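Local coordinates for protein BPH (Thiobacillus denitrificans, PDB 5OVS) that assembles into a tetradecameric double-ring homologue of the proteasome and probably cleaves peptide bonds in bacterial protein degradation, at residues N115-F120 and E187-V192; R11-A16 and S183-L188. One frame throughout, in Å; residues are numbered along the deposited sequence.

The two contacts share Glu187 and Leu188, where strand 182-187 gives way to the C-terminal tail. Contact 2 is the partly buried one: it holds strand 11-16 against strand 182-187 inside a single sheet by regular backbone bonding, with a salt bridge at its outer end. Contact 1 lies at the surface and links different sheets, since the tail beyond that strand reaches the turn joining strands 111-115 and 118-122. One carbonyl carries most of its polar chemistry, and less surface is buried between its segments. The contacts meet where the sheets face each other, with the Met186 sulphur against Asn115 and Ile12 packed on Ile119.

Contact 1. Residues N115-F120 and E187-V192; sequences NPRGIF and ELSPDV
The carbonyl oxygen of Pro116 takes two donors from Ser189. The stronger is the backbone amide: Ser189 N lies 2.9 Å from Pro116 O in an almost straight bond (173° at the hydrogen), although the donor stands 37° out of the carbonyl plane. The hydroxyl adds a weak bond, Ser189 OG to Pro116 O at 3.4 Å. Serine suits this place because its chi1 of 68° sets OG between backbone N and carbonyl carbon, swinging the hydroxyl round to the same acceptor as the amide. OG also rests against the aliphatic start of Arg117, 3.4 Å from its CG.

The turn that offers this carbonyl is itself well braced. Asn115 OD1 accepts from Arg117 N at 2.8 Å, forming an Asx turn, and also lies over one face of the Arg117 guanidinium, offset toward its rim. That guanidinium is further held by salt bridges to Asp72 and Asp43, so the charged end is spent on these acids, while CB and CG are left to pack beside the tail. Proline, with its restricted phi, fits the turn's second position; at the backbone angles of Gly118 a CB would jam against the carbonyl oxygen of the residue before, which calls for glycine.

Outward from the hydrogen bonds, carbon atoms do the touching, partly against carbonyl oxygens. Pro116 CB meets Ser189 CB at 3.9 Å, and Pro116 CA makes a CA-H...O contact with Glu187 O at 3.6 Å. The second type I turn, Ser189 to Val192, folds the tail back and brings Val192 CG1 within 3.9 Å of Arg117 O.

The first turn, Asn115 to Gly118, is the two-residue type I loop of a beta hairpin; the loop after the last strand of one sheet is thus tied to a hairpin turn of the other, in the layered Ntn-hydrolase fold of proteasome-like subunits.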
ATOM      1  N   ASN K 115      40.709  -9.036  24.867  1.00 35.94           N
ATOM      2  CA  ASN K 115      41.470  -9.964  25.713  1.00 39.24           C
ATOM      3  C   ASN K 115      42.967  -9.862  25.432  1.00 40.23           C
ATOM      4  O   ASN K 115      43.370  -9.280  24.422  1.00 39.78           O
ATOM      5  CB  ASN K 115      40.945 -11.399  25.576  1.00 41.05           C
ATOM      6  CG  ASN K 115      41.219 -12.005  24.212  1.00 42.00           C
ATOM      7  OD1 ASN K 115      42.365 -12.253  23.839  1.00 44.51           O
ATOM      8  ND2 ASN K 115      40.154 -12.291  23.482  1.00 41.67           N
ATOM      9  N   PRO K 116      43.804 -10.423  26.325  1.00 41.34           N
ATOM     10  CA  PRO K 116      45.237 -10.272  26.124  1.00 40.65           C
ATOM     11  C   PRO K 116      45.733 -10.584  24.705  1.00 38.99           C
ATOM     12  O   PRO K 116      46.729  -9.998  24.273  1.00 39.17           O
ATOM     13  CB  PRO K 116      45.834 -11.245  27.150  1.00 42.69           C
ATOM     14  CG  PRO K 116      44.852 -11.226  28.269  1.00 43.30           C
ATOM     15  CD  PRO K 116      43.505 -11.103  27.600  1.00 42.26           C
ATOM     16  N   ARG K 117      45.058 -11.468  23.976  1.00 36.05           N
ATOM     17  CA  ARG K 117      45.553 -11.852  22.659  1.00 35.48           C
ATOM     18  C   ARG K 117      45.058 -10.986  21.491  1.00 33.36           C
ATOM     19  O   ARG K 117      45.382 -11.265  20.349  1.00 32.59           O
ATOM     20  CB  ARG K 117      45.339 -13.354  22.434  1.00 37.08           C
ATOM     21  CG  ARG K 117      46.268 -14.169  23.343  1.00 39.23           C
ATOM     22  CD  ARG K 117      45.775 -15.550  23.758  1.00 40.03           C
ATOM     23  NE  ARG K 117      44.421 -15.607  24.329  1.00 41.17           N
ATOM     24  CZ  ARG K 117      44.062 -15.155  25.531  1.00 41.47           C
ATOM     25  NH1 ARG K 117      44.935 -14.552  26.332  1.00 43.16           N
ATOM     26  NH2 ARG K 117      42.801 -15.291  25.925  1.00 40.92           N
ATOM     27  N   GLY K 118      44.296  -9.933  21.772  1.00 31.95           N
ATOM     28  CA  GLY K 118      43.941  -8.960  20.734  1.00 30.89           C
ATOM     29  C   GLY K 118      42.636  -8.247  21.009  1.00 30.02           C
ATOM     30  O   GLY K 118      41.945  -8.550  21.972  1.00 29.38           O
ATOM     31  N   ILE K 119      42.293  -7.299  20.141  1.00 29.96           N
ATOM     32  CA  ILE K 119      41.000  -6.641  20.206  1.00 29.18           C
ATOM     33  C   ILE K 119      40.168  -6.964  18.967  1.00 29.91           C
ATOM     34  O   ILE K 119      40.659  -6.947  17.841  1.00 31.52           O
ATOM     35  CB  ILE K 119      41.146  -5.135  20.406  1.00 29.06           C
ATOM     36  CG1 ILE K 119      42.019  -4.498  19.316  1.00 28.85           C
ATOM     37  CG2 ILE K 119      41.742  -4.856  21.777  1.00 29.10           C
ATOM     38  CD1 ILE K 119      41.784  -3.008  19.176  1.00 28.59           C
ATOM     39  N   PHE K 120      38.900  -7.275  19.190  1.00 29.61           N
ATOM     40  CA  PHE K 120      38.042  -7.792  18.148  1.00 29.06           C
ATOM     41  C   PHE K 120      36.661  -7.156  18.218  1.00 28.17           C
ATOM     42  O   PHE K 120      36.294  -6.519  19.202  1.00 27.76           O
ATOM     43  CB  PHE K 120      37.865  -9.303  18.325  1.00 29.59           C
ATOM     44  CG  PHE K 120      39.158 -10.091  18.364  1.00 30.08           C
ATOM     45  CD1 PHE K 120      39.740 -10.551  17.196  1.00 30.06           C
ATOM     46  CD2 PHE K 120      39.763 -10.402  19.563  1.00 30.02           C
ATOM     47  CE1 PHE K 120      40.909 -11.287  17.229  1.00 30.55           C
ATOM     48  CE2 PHE K 120      40.927 -11.141  19.601  1.00 30.22           C
ATOM     49  CZ  PHE K 120      41.500 -11.588  18.435  1.00 30.50           C
ATOM     50  N   GLU K 187      47.019  -6.148  29.894  1.00 43.84           N
ATOM     51  CA  GLU K 187      48.281  -6.222  29.178  1.00 45.13           C
ATOM     52  C   GLU K 187      48.112  -7.034  27.885  1.00 42.88           C
ATOM     53  O   GLU K 187      47.403  -8.043  27.860  1.00 41.03           O
ATOM     54  CB  GLU K 187      49.370  -6.845  30.068  1.00 48.31           C
ATOM     55  CG  GLU K 187      49.517  -6.219  31.455  1.00 51.85           C
ATOM     56  CD  GLU K 187      49.734  -4.707  31.422  1.00 55.01           C
ATOM     57  OE1 GLU K 187      50.899  -4.258  31.537  1.00 59.15           O
ATOM     58  OE2 GLU K 187      48.742  -3.963  31.282  1.00 54.43           O
ATOM     59  N   LEU K 188      48.744  -6.566  26.810  1.00 41.13           N
ATOM     60  CA  LEU K 188      48.853  -7.327  25.579  1.00 39.93           C
ATOM     61  C   LEU K 188      49.785  -8.489  25.872  1.00 40.97           C
ATOM     62  O   LEU K 188      50.874  -8.292  26.411  1.00 41.62           O
ATOM     63  CB  LEU K 188      49.447  -6.449  24.491  1.00 39.76           C
ATOM     64  CG  LEU K 188      49.663  -7.055  23.107  1.00 39.62           C
ATOM     65  CD1 LEU K 188      48.331  -7.285  22.421  1.00 39.68           C
ATOM     66  CD2 LEU K 188      50.547  -6.146  22.261  1.00 39.19           C
ATOM     67  N   SER K 189      49.373  -9.703  25.542  1.00 41.04           N
ATOM     68  CA  SER K 189      50.169 -10.861  25.912  1.00 42.46           C
ATOM     69  C   SER K 189      51.423 -10.899  25.043  1.00 43.66           C
ATOM     70  O   SER K 189      51.427 -10.381  23.926  1.00 42.27           O
ATOM     71  CB  SER K 189      49.356 -12.155  25.807  1.00 42.56           C
ATOM     72  OG  SER K 189      49.039 -12.450  24.468  1.00 41.90           O
ATOM     73  N   PRO K 190      52.502 -11.500  25.560  1.00 45.41           N
ATOM     74  CA  PRO K 190      53.770 -11.477  24.840  1.00 46.87           C
ATOM     75  C   PRO K 190      53.867 -12.416  23.643  1.00 47.77           C
ATOM     76  O   PRO K 190      54.912 -12.473  23.010  1.00 50.25           O
ATOM     77  CB  PRO K 190      54.781 -11.894  25.910  1.00 47.99           C
ATOM     78  CG  PRO K 190      54.005 -12.717  26.879  1.00 47.69           C
ATOM     79  CD  PRO K 190      52.617 -12.147  26.881  1.00 46.41           C
ATOM     80  N   ASP K 191      52.803 -13.141  23.329  1.00 49.05           N
ATOM     81  CA  ASP K 191      52.827 -14.075  22.217  1.00 50.96           C
ATOM     82  C   ASP K 191      52.210 -13.486  20.949  1.00 52.07           C
ATOM     83  O   ASP K 191      52.150 -14.168  19.926  1.00 52.16           O
ATOM     84  CB  ASP K 191      52.115 -15.366  22.638  1.00 51.71           C
ATOM     85  CG  ASP K 191      52.704 -15.961  23.931  1.00 52.59           C
ATOM     86  OD1 ASP K 191      53.947 -16.022  24.063  1.00 52.43           O
ATOM     87  OD2 ASP K 191      51.930 -16.347  24.825  1.00 52.73           O
ATOM     88  N   VAL K 192      51.759 -12.228  21.022  1.00 52.86           N
ATOM     89  CA  VAL K 192      51.220 -11.491  19.864  1.00 53.27           C
ATOM     90  C   VAL K 192      51.888 -10.108  19.735  1.00 54.05           C
ATOM     91  O   VAL K 192      52.921  -9.818  20.342  1.00 54.38           O
ATOM     92  CB  VAL K 192      49.665 -11.327  19.938  1.00 52.97           C
ATOM     93  CG1 VAL K 192      48.980 -12.662  20.229  1.00 52.71           C
ATOM     94  CG2 VAL K 192      49.252 -10.291  20.981  1.00 52.32           C
TER

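Contact 2. Residues R11-A16 and S183-L188; sequences RIAIAA and SFVMEL
Arg11 to Ala15 pair with Ser183 to Glu187 as antiparallel neighbours in one sheet of the proteasome-like fold, strand 182-187 being outermost within the chain. Ile12 with Met186 and Ile14 with Phe184 are the hydrogen-bonded pairs; Ile12 N reaches Met186 O at 2.7 Å, and the return bond from Met186 N to Ile12 O is 2.8 Å. Their side chains share the face turned to strand 44-48: Met186, bent at chi3 (77°), brings CE to 4.0 Å from Ile12 CG2, while Ile12 CD1 meets Leu188 CD1 at 3.6 Å; the flexible methionine can bend over the branched isoleucine, and both fill an apolar interface between sheets. The opposite face lies under helix 159-173, and the small Ala13 and Ala15 let the helix come close. At the start of strand 11-16, the partly exposed Arg11 uses NE for a salt bridge to OE2 of the exposed Glu187, 3.0 Å away, the two chains side by side with their flat groups 58° apart; Asp158 is a weak, long ion partner of NH1. A leucine in place of Arg11 would probably leave the Glu187 carboxylate without its charged mate. The chemistry thus implies a strand pair set by backbone bonds, greasy on its inner face and tied by charge where it emerges.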
ATOM      1  N   ARG K  11      49.293  -2.412  25.641  1.00 40.13           N
ATOM      2  CA  ARG K  11      48.171  -2.361  26.571  1.00 40.02           C
ATOM      3  C   ARG K  11      46.878  -2.424  25.764  1.00 37.28           C
ATOM      4  O   ARG K  11      46.813  -1.872  24.673  1.00 36.46           O
ATOM      5  CB  ARG K  11      48.207  -1.036  27.327  1.00 42.50           C
ATOM      6  CG  ARG K  11      49.108  -0.996  28.544  1.00 45.46           C
ATOM      7  CD  ARG K  11      48.281  -1.323  29.765  1.00 48.99           C
ATOM      8  NE  ARG K  11      48.917  -0.993  31.032  1.00 52.98           N
ATOM      9  CZ  ARG K  11      48.594   0.048  31.806  1.00 57.33           C
ATOM     10  NH1 ARG K  11      47.635   0.917  31.466  1.00 57.60           N
ATOM     11  NH2 ARG K  11      49.256   0.234  32.944  1.00 61.41           N
ATOM     12  N   ILE K  12      45.849  -3.064  26.315  1.00 35.22           N
ATOM     13  CA  ILE K  12      44.556  -3.166  25.657  1.00 33.14           C
ATOM     14  C   ILE K  12      43.509  -2.599  26.591  1.00 32.25           C
ATOM     15  O   ILE K  12      43.503  -2.912  27.776  1.00 31.64           O
ATOM     16  CB  ILE K  12      44.238  -4.625  25.272  1.00 33.53           C
ATOM     17  CG1 ILE K  12      45.009  -5.005  24.005  1.00 34.04           C
ATOM     18  CG2 ILE K  12      42.749  -4.835  25.063  1.00 33.18           C
ATOM     19  CD1 ILE K  12      45.033  -6.491  23.704  1.00 34.56           C
ATOM     20  N   ALA K  13      42.635  -1.742  26.059  1.00 31.06           N
ATOM     21  CA  ALA K  13      41.557  -1.167  26.855  1.00 30.11           C
ATOM     22  C   ALA K  13      40.219  -1.278  26.163  1.00 29.30           C
ATOM     23  O   ALA K  13      40.143  -1.460  24.952  1.00 28.65           O
ATOM     24  CB  ALA K  13      41.843   0.276  27.194  1.00 29.97           C
ATOM     25  N   ILE K  14      39.165  -1.194  26.965  1.00 29.19           N
ATOM     26  CA  ILE K  14      37.803  -1.322  26.480  1.00 29.00           C
ATOM     27  C   ILE K  14      36.914  -0.457  27.366  1.00 29.82           C
ATOM     28  O   ILE K  14      37.106  -0.410  28.589  1.00 30.32           O
ATOM     29  CB  ILE K  14      37.352  -2.804  26.437  1.00 28.84           C
ATOM     30  CG1 ILE K  14      35.987  -2.936  25.762  1.00 28.00           C
ATOM     31  CG2 ILE K  14      37.343  -3.440  27.827  1.00 29.53           C
ATOM     32  CD1 ILE K  14      35.589  -4.361  25.455  1.00 27.67           C
ATOM     33  N   ALA K  15      35.982   0.275  26.750  1.00 30.13           N
ATOM     34  CA  ALA K  15      35.108   1.170  27.516  1.00 29.69           C
ATOM     35  C   ALA K  15      33.668   1.161  27.026  1.00 29.30           C
ATOM     36  O   ALA K  15      33.360   0.621  25.970  1.00 29.11           O
ATOM     37  CB  ALA K  15      35.664   2.583  27.508  1.00 29.35           C
ATOM     38  N   ALA K  16      32.785   1.745  27.824  1.00 29.74           N
ATOM     39  CA  ALA K  16      31.377   1.836  27.470  1.00 30.75           C
ATOM     40  C   ALA K  16      30.737   2.939  28.274  1.00 31.26           C
ATOM     41  O   ALA K  16      31.171   3.235  29.386  1.00 32.45           O
ATOM     42  CB  ALA K  16      30.654   0.520  27.727  1.00 30.68           C
ATOM     43  N   SER K 183      35.346   1.416  32.217  1.00 36.10           N
ATOM     44  CA  SER K 183      36.403   0.860  31.392  1.00 35.35           C
ATOM     45  C   SER K 183      37.242  -0.196  32.100  1.00 36.07           C
ATOM     46  O   SER K 183      37.242  -0.297  33.312  1.00 35.78           O
ATOM     47  CB  SER K 183      37.313   1.962  30.879  1.00 34.45           C
ATOM     48  OG  SER K 183      37.991   2.603  31.942  1.00 34.76           O
ATOM     49  N   PHE K 184      37.954  -0.980  31.307  1.00 36.94           N
ATOM     50  CA  PHE K 184      38.889  -1.956  31.821  1.00 39.13           C
ATOM     51  C   PHE K 184      40.144  -1.885  30.981  1.00 39.37           C
ATOM     52  O   PHE K 184      40.078  -1.510  29.809  1.00 40.13           O
ATOM     53  CB  PHE K 184      38.294  -3.361  31.738  1.00 39.82           C
ATOM     54  CG  PHE K 184      37.103  -3.562  32.629  1.00 40.66           C
ATOM     55  CD1 PHE K 184      35.846  -3.142  32.229  1.00 39.81           C
ATOM     56  CD2 PHE K 184      37.237  -4.168  33.873  1.00 41.20           C
ATOM     57  CE1 PHE K 184      34.743  -3.320  33.052  1.00 40.00           C
ATOM     58  CE2 PHE K 184      36.129  -4.358  34.691  1.00 41.15           C
ATOM     59  CZ  PHE K 184      34.882  -3.935  34.280  1.00 40.08           C
ATOM     60  N   VAL K 185      41.276  -2.243  31.579  1.00 38.85           N
ATOM     61  CA  VAL K 185      42.549  -2.272  30.878  1.00 38.93           C
ATOM     62  C   VAL K 185      43.294  -3.564  31.224  1.00 40.61           C
ATOM     63  O   VAL K 185      43.166  -4.093  32.332  1.00 39.54           O
ATOM     64  CB  VAL K 185      43.400  -1.016  31.206  1.00 38.95           C
ATOM     65  CG1 VAL K 185      43.899  -1.032  32.639  1.00 39.00           C
ATOM     66  CG2 VAL K 185      44.563  -0.868  30.229  1.00 39.23           C
ATOM     67  N   MET K 186      44.048  -4.077  30.256  1.00 41.94           N
ATOM     68  CA  MET K 186      44.843  -5.282  30.452  1.00 43.11           C
ATOM     69  C   MET K 186      46.095  -5.239  29.596  1.00 42.95           C
ATOM     70  O   MET K 186      46.212  -4.415  28.679  1.00 40.15           O
ATOM     71  CB  MET K 186      44.016  -6.519  30.105  1.00 44.55           C
ATOM     72  CG  MET K 186      43.798  -6.727  28.615  1.00 45.96           C
ATOM     73  SD  MET K 186      42.283  -7.621  28.222  1.00 47.91           S
ATOM     74  CE  MET K 186      41.110  -6.283  28.461  1.00 47.36           C
ATOM     75  N   GLU K 187      47.019  -6.148  29.894  1.00 43.84           N
ATOM     76  CA  GLU K 187      48.281  -6.222  29.178  1.00 45.13           C
ATOM     77  C   GLU K 187      48.112  -7.034  27.885  1.00 42.88           C
ATOM     78  O   GLU K 187      47.403  -8.043  27.860  1.00 41.03           O
ATOM     79  CB  GLU K 187      49.370  -6.845  30.068  1.00 48.31           C
ATOM     80  CG  GLU K 187      49.517  -6.219  31.455  1.00 51.85           C
ATOM     81  CD  GLU K 187      49.734  -4.707  31.422  1.00 55.01           C
ATOM     82  OE1 GLU K 187      50.899  -4.258  31.537  1.00 59.15           O
ATOM     83  OE2 GLU K 187      48.742  -3.963  31.282  1.00 54.43           O
ATOM     84  N   LEU K 188      48.744  -6.566  26.810  1.00 41.13           N
ATOM     85  CA  LEU K 188      48.853  -7.327  25.579  1.00 39.93           C
ATOM     86  C   LEU K 188      49.785  -8.489  25.872  1.00 40.97           C
ATOM     87  O   LEU K 188      50.874  -8.292  26.411  1.00 41.62           O
ATOM     88  CB  LEU K 188      49.447  -6.449  24.491  1.00 39.76           C
ATOM     89  CG  LEU K 188      49.663  -7.055  23.107  1.00 39.62           C
ATOM     90  CD1 LEU K 188      48.331  -7.285  22.421  1.00 39.68           C
ATOM     91  CD2 LEU K 188      50.547  -6.146  22.261  1.00 39.19           C
TER